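Local coordinates for protein cellulase (Soil metagenome, PDB 5I2U) that probably hydrolyses the beta-1,4-glucosidic bonds of cellulose as a halotolerant glycoside hydrolase of family 5 with a TIM-barrel fold, at residues I127-H132 / E137-F142; G145-Y150 / R184-D189. All blocks are in the same frame, centred on the assembly; numbering follows the deposited sequence.

Interaction 1 of 2, residues I127-H132 / E137-F142; sequences IDFHAH and EEAKTF
Phe129 lays the outer part of its ring against the helix backbone at Ala139, with CZ 3.6 Å from Ala139 N. The methyl CB of Ala139 stands over one face of that ring in a CH-pi contact, 4.0 Å from the centroid, while CB of Glu138 reaches CZ from the preceding residue before its carboxylate turns away. With CG anti to the backbone N (chi1 -167°), the Phe129 ring is carried out from the strand to the helix. Phe142 meets it from one turn further along: its CD2 sits at the edge of the Phe129 ring, 3.7 Å from CD1, and the two planes are inclined at 36°. Two residues earlier on the strand, Ile127 puts CG2 at the edge of the Phe142 ring, 3.7 Å from CZ. Replacing Phe129 by an alanine is likely to open a gap between strand and helix, leaving the Ala139 methyl without its ring and CD2 of Phe142 without that neighbour. Asp128 points away from the helix, and its OD2 takes a nearly straight bond of 2.6 Å from ND1 of His130; the same oxygen forms a salt bridge with Arg89. Segments 127-130 and 137-142 run nearly antiparallel (161°) within strand 124-130 and helix 136-150 of a beta-alpha-beta unit; Tyr175 of helix 169-186 touches Phe129 and Ala139, and Met92 of strand 87-93 touches both phenylalanines.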
loop_
_atom_site.group_PDB
_atom_site.type_symbol
_atom_site.label_atom_id
_atom_site.label_comp_id
_atom_site.label_asym_id
_atom_site.label_seq_id
_atom_site.Cartn_x
_atom_site.Cartn_y
_atom_site.Cartn_z
ATOM N N ILE A 127 1.698 -6.843 -0.906
ATOM C CA ILE A 127 1.346 -7.789 0.145
ATOM C C ILE A 127 1.661 -7.109 1.457
ATOM O O ILE A 127 2.826 -6.986 1.822
ATOM C CB ILE A 127 2.103 -9.134 0.008
ATOM C CG1 ILE A 127 1.759 -9.810 -1.335
ATOM C CG2 ILE A 127 1.717 -10.082 1.134
ATOM C CD1 ILE A 127 2.634 -10.996 -1.666
ATOM N N ASP A 128 0.604 -6.683 2.150
ATOM C CA ASP A 128 0.709 -5.800 3.305
ATOM C C ASP A 128 0.395 -6.552 4.621
ATOM O O ASP A 128 -0.708 -7.044 4.838
ATOM C CB ASP A 128 -0.160 -4.537 3.084
ATOM C CG ASP A 128 -0.562 -3.818 4.383
ATOM O OD1 ASP A 128 0.228 -3.760 5.353
ATOM O OD2 ASP A 128 -1.697 -3.281 4.409
ATOM N N PHE A 129 1.419 -6.618 5.471
ATOM C CA PHE A 129 1.378 -7.194 6.792
ATOM C C PHE A 129 0.800 -6.101 7.641
ATOM O O PHE A 129 1.518 -5.238 8.148
ATOM C CB PHE A 129 2.813 -7.547 7.191
ATOM C CG PHE A 129 2.925 -8.417 8.390
ATOM C CD1 PHE A 129 2.753 -9.792 8.280
ATOM C CD2 PHE A 129 3.245 -7.862 9.629
ATOM C CE1 PHE A 129 2.880 -10.606 9.391
ATOM C CE2 PHE A 129 3.375 -8.662 10.746
ATOM C CZ PHE A 129 3.189 -10.041 10.629
ATOM N N HIS A 130 -0.524 -6.129 7.765
ATOM C CA HIS A 130 -1.297 -4.993 8.223
ATOM C C HIS A 130 -1.375 -4.960 9.757
ATOM O O HIS A 130 -2.406 -5.277 10.369
ATOM C CB HIS A 130 -2.672 -4.998 7.554
ATOM C CG HIS A 130 -3.342 -3.658 7.533
ATOM N ND1 HIS A 130 -3.136 -2.735 6.529
ATOM C CD2 HIS A 130 -4.238 -3.103 8.374
ATOM C CE1 HIS A 130 -3.868 -1.664 6.760
ATOM N NE2 HIS A 130 -4.544 -1.860 7.878
ATOM N N ALA A 131 -0.253 -4.563 10.350
ATOM C CA ALA A 131 -0.033 -4.557 11.779
ATOM C C ALA A 131 0.174 -3.138 12.273
ATOM O O ALA A 131 0.702 -2.284 11.542
ATOM C CB ALA A 131 1.213 -5.371 12.099
ATOM N N HIS A 132 -0.244 -2.902 13.515
ATOM C CA HIS A 132 0.198 -1.751 14.313
ATOM C C HIS A 132 1.285 -2.160 15.307
ATOM O O HIS A 132 2.297 -1.466 15.442
ATOM C CB HIS A 132 -0.960 -1.133 15.095
ATOM C CG HIS A 132 -1.988 -0.461 14.239
ATOM N ND1 HIS A 132 -1.686 0.585 13.392
ATOM C CD2 HIS A 132 -3.324 -0.659 14.134
ATOM C CE1 HIS A 132 -2.790 0.987 12.786
ATOM N NE2 HIS A 132 -3.797 0.251 13.219
ATOM N N GLU A 137 8.551 -12.360 14.529
ATOM C CA GLU A 137 8.697 -13.761 14.114
ATOM C C GLU A 137 7.605 -14.182 13.132
ATOM O O GLU A 137 7.858 -14.971 12.215
ATOM C CB GLU A 137 8.741 -14.679 15.366
ATOM C CG GLU A 137 9.278 -16.107 15.223
ATOM C CD GLU A 137 10.530 -16.177 14.358
ATOM O OE1 GLU A 137 11.596 -15.888 14.922
ATOM O OE2 GLU A 137 10.454 -16.480 13.133
ATOM N N GLU A 138 6.405 -13.625 13.298
ATOM C CA GLU A 138 5.279 -13.910 12.399
ATOM C C GLU A 138 5.567 -13.312 11.017
ATOM O O GLU A 138 5.276 -13.941 9.979
ATOM C CB GLU A 138 3.933 -13.333 12.906
ATOM C CG GLU A 138 3.727 -13.039 14.404
ATOM C CD GLU A 138 3.727 -14.194 15.389
ATOM O OE1 GLU A 138 3.844 -15.376 14.999
ATOM O OE2 GLU A 138 3.588 -13.861 16.601
ATOM N N ALA A 139 6.105 -12.083 11.025
ATOM C CA ALA A 139 6.478 -11.387 9.790
ATOM C C ALA A 139 7.533 -12.172 8.999
ATOM O O ALA A 139 7.375 -12.376 7.794
ATOM C CB ALA A 139 6.973 -9.977 10.085
ATOM N N LYS A 140 8.570 -12.651 9.690
ATOM C CA LYS A 140 9.619 -13.444 9.040
ATOM C C LYS A 140 9.082 -14.717 8.423
ATOM O O LYS A 140 9.430 -15.052 7.304
ATOM C CB LYS A 140 10.736 -13.798 10.021
ATOM C CG LYS A 140 11.574 -12.609 10.464
ATOM C CD LYS A 140 12.390 -12.948 11.702
ATOM C CE LYS A 140 13.440 -11.890 11.959
ATOM N NZ LYS A 140 14.320 -12.194 13.123
ATOM N N THR A 141 8.233 -15.432 9.149
ATOM C CA THR A 141 7.699 -16.694 8.632
ATOM C C THR A 141 6.740 -16.464 7.487
ATOM O O THR A 141 6.742 -17.221 6.526
ATOM C CB THR A 141 6.947 -17.445 9.719
ATOM O OG1 THR A 141 7.664 -17.320 10.950
ATOM C CG2 THR A 141 6.716 -18.915 9.386
ATOM N N PHE A 142 5.904 -15.429 7.617
ATOM C CA PHE A 142 4.943 -15.067 6.581
ATOM C C PHE A 142 5.669 -14.628 5.308
ATOM O O PHE A 142 5.396 -15.135 4.219
ATOM C CB PHE A 142 3.999 -13.948 7.056
ATOM C CG PHE A 142 3.115 -13.414 5.966
ATOM C CD1 PHE A 142 2.140 -14.223 5.392
ATOM C CD2 PHE A 142 3.297 -12.124 5.462
ATOM C CE1 PHE A 142 1.340 -13.755 4.368
ATOM C CE2 PHE A 142 2.494 -11.655 4.433
ATOM C CZ PHE A 142 1.506 -12.472 3.897
#

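Interaction 2 of 2, residues G145-Y150 / R184-D189; sequences GMAEKY and RAIDPD. With MG (magnesium ion), chain H.
The backbones come closest where Ala147 of helix 136-150 faces Asp187, their CA atoms 5.8 Å apart, near the end of helix 169-186. These are neighbouring outer helices of a TIM barrel, and a small apolar contact joins them beside a magnesium site. Ile186 does most of the touching: its CB lies 3.9 Å from CB of Ala147, and its CG2 rests on the helix backbone, 3.7 Å from the carbonyl C of Ala147. That methyl branch is anti to the backbone N of Ile186, which directs it at the peptide between Ala147 and Glu148. The Glu148 side chain, bent at chi2 (57°), crosses that of Ile186 at about a right angle and brings OE1 near the same methyl, at the solvent-exposed side. Asp187 CB lies 4.3 Å from Ala147 CB, but the Asp187 carboxylate is engaged by the magnesium through OD1 and by Tyr158 OH through OD2. Asp189 OD1 binds the magnesium too, and Gly151 O and Asn190 OD1 complete the site with two waters, so the metal ties the chain just after helix 136-150 to the chain near the end of helix 169-186. Arg184, back in the helix, donates from NH1 to Asp187 O at 3.0 Å, an acceptor lying in the guanidinium plane, and also to Asn190 O. One metal-bound water also donates to Asp189 OD2, at 2.6 Å.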
loop_
_atom_site.group_PDB
_atom_site.type_symbol
_atom_site.label_atom_id
_atom_site.label_comp_id
_atom_site.label_asym_id
_atom_site.label_seq_id
_atom_site.Cartn_x
_atom_site.Cartn_y
_atom_site.Cartn_z
ATOM N N GLY A 145 7.519 -17.343 3.345
ATOM C CA GLY A 145 6.579 -18.129 2.557
ATOM C C GLY A 145 6.089 -17.382 1.330
ATOM O O GLY A 145 5.957 -17.964 0.267
ATOM N N MET A 146 5.798 -16.095 1.487
ATOM C CA MET A 146 5.394 -15.248 0.360
ATOM C C MET A 146 6.550 -15.061 -0.619
ATOM O O MET A 146 6.352 -15.109 -1.829
ATOM C CB MET A 146 4.886 -13.880 0.844
ATOM C CG MET A 146 3.535 -13.891 1.556
ATOM S SD MET A 146 2.111 -14.385 0.564
ATOM C CE MET A 146 1.917 -16.085 1.107
ATOM N N ALA A 147 7.752 -14.836 -0.096
ATOM C CA ALA A 147 8.951 -14.718 -0.933
ATOM C C ALA A 147 9.207 -15.971 -1.759
ATOM O O ALA A 147 9.542 -15.861 -2.929
ATOM C CB ALA A 147 10.171 -14.400 -0.090
ATOM N N GLU A 148 9.033 -17.143 -1.146
ATOM C CA GLU A 148 9.241 -18.436 -1.829
ATOM C C GLU A 148 8.206 -18.634 -2.921
ATOM O O GLU A 148 8.553 -18.957 -4.048
ATOM C CB GLU A 148 9.241 -19.621 -0.831
ATOM C CG GLU A 148 9.265 -21.067 -1.455
ATOM C CD GLU A 148 10.458 -21.346 -2.397
ATOM O OE1 GLU A 148 11.477 -20.610 -2.370
ATOM O OE2 GLU A 148 10.385 -22.330 -3.178
ATOM N N LYS A 149 6.939 -18.424 -2.592
ATOM C CA LYS A 149 5.852 -18.616 -3.553
ATOM C C LYS A 149 5.909 -17.636 -4.713
ATOM O O LYS A 149 5.705 -18.026 -5.864
ATOM C CB LYS A 149 4.475 -18.487 -2.871
ATOM C CG LYS A 149 4.033 -19.711 -2.079
ATOM C CD LYS A 149 2.519 -19.907 -2.136
ATOM C CE LYS A 149 2.090 -20.592 -3.430
ATOM N NZ LYS A 149 0.609 -20.641 -3.598
ATOM N N TYR A 150 6.122 -16.355 -4.405
ATOM C CA TYR A 150 5.802 -15.293 -5.362
ATOM C C TYR A 150 6.954 -14.364 -5.745
ATOM O O TYR A 150 6.737 -13.434 -6.508
ATOM C CB TYR A 150 4.628 -14.452 -4.832
ATOM C CG TYR A 150 3.318 -15.188 -4.602
ATOM C CD1 TYR A 150 2.643 -15.798 -5.658
ATOM C CD2 TYR A 150 2.727 -15.222 -3.340
ATOM C CE1 TYR A 150 1.433 -16.451 -5.459
ATOM C CE2 TYR A 150 1.519 -15.866 -3.131
ATOM C CZ TYR A 150 0.871 -16.482 -4.196
ATOM O OH TYR A 150 -0.327 -17.141 -3.994
ATOM N N ARG A 184 15.227 -10.945 1.362
ATOM C CA ARG A 184 16.298 -10.856 0.372
ATOM C C ARG A 184 17.035 -12.164 0.103
ATOM O O ARG A 184 17.529 -12.361 -1.002
ATOM C CB ARG A 184 17.318 -9.761 0.734
ATOM C CG ARG A 184 16.845 -8.355 0.384
ATOM C CD ARG A 184 16.962 -8.057 -1.118
ATOM N NE ARG A 184 16.335 -6.774 -1.463
ATOM C CZ ARG A 184 15.111 -6.588 -1.983
ATOM N NH1 ARG A 184 14.293 -7.604 -2.280
ATOM N NH2 ARG A 184 14.694 -5.346 -2.205
ATOM N N ALA A 185 17.109 -13.048 1.096
ATOM C CA ALA A 185 17.780 -14.341 0.912
ATOM C C ALA A 185 17.062 -15.207 -0.133
ATOM O O ALA A 185 17.698 -16.007 -0.795
ATOM C CB ALA A 185 17.897 -15.079 2.245
ATOM N N ILE A 186 15.747 -15.030 -0.268
ATOM C CA ILE A 186 14.906 -15.772 -1.220
ATOM C C ILE A 186 14.595 -14.923 -2.472
ATOM O O ILE A 186 14.635 -15.421 -3.600
ATOM C CB ILE A 186 13.559 -16.195 -0.549
ATOM C CG1 ILE A 186 13.814 -16.909 0.807
ATOM C CG2 ILE A 186 12.717 -17.064 -1.493
ATOM C CD1 ILE A 186 12.580 -17.228 1.637
ATOM N N ASP A 187 14.222 -13.659 -2.246
ATOM C CA ASP A 187 13.814 -12.735 -3.299
ATOM C C ASP A 187 14.763 -11.531 -3.287
ATOM O O ASP A 187 14.528 -10.555 -2.553
ATOM C CB ASP A 187 12.365 -12.299 -3.069
ATOM C CG ASP A 187 11.805 -11.481 -4.217
ATOM O OD1 ASP A 187 12.529 -11.204 -5.203
ATOM O OD2 ASP A 187 10.611 -11.129 -4.159
ATOM N N PRO A 188 15.844 -11.599 -4.089
ATOM C CA PRO A 188 16.865 -10.558 -3.991
ATOM C C PRO A 188 16.465 -9.201 -4.577
ATOM O O PRO A 188 17.042 -8.194 -4.161
ATOM C CB PRO A 188 18.064 -11.141 -4.746
ATOM C CG PRO A 188 17.510 -12.215 -5.620
ATOM C CD PRO A 188 16.132 -12.576 -5.154
ATOM N N ASP A 189 15.481 -9.163 -5.483
ATOM C CA ASP A 189 15.219 -7.937 -6.280
ATOM C C ASP A 189 13.898 -7.166 -6.045
ATOM O O ASP A 189 13.875 -5.947 -6.295
ATOM C CB ASP A 189 15.354 -8.246 -7.782
ATOM C CG ASP A 189 14.363 -9.278 -8.256
ATOM O OD1 ASP A 189 13.859 -10.058 -7.424
ATOM O OD2 ASP A 189 14.092 -9.337 -9.463
HETATM MG MG MG H . 12.319 -11.250 -7.252
HETATM O O HOH W 1 12.300 -11.192 -9.302
HETATM O O HOH W 2 13.249 -13.426 -7.588
#

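How the interactions relate
Both interactions use helix 136-150: interaction 1 packs its N-terminal half on strand 124-130, and interaction 2 sets its C-terminal end against the end of helix 169-186. They follow one another along the chain, with centres about 14 Å apart, and touch where Ile127 CD1 packs on Met146 SD at 4.1 Å. In the eight-stranded parallel barrel, one contact therefore joins the helix to the sheet and the other joins it to the next helix. Interaction 1 lies at the C-terminal end of its strand, the end where TIM-barrel enzymes carry their active sites; the magnesium of interaction 2 lies toward the opposite end, consistent with a structural role.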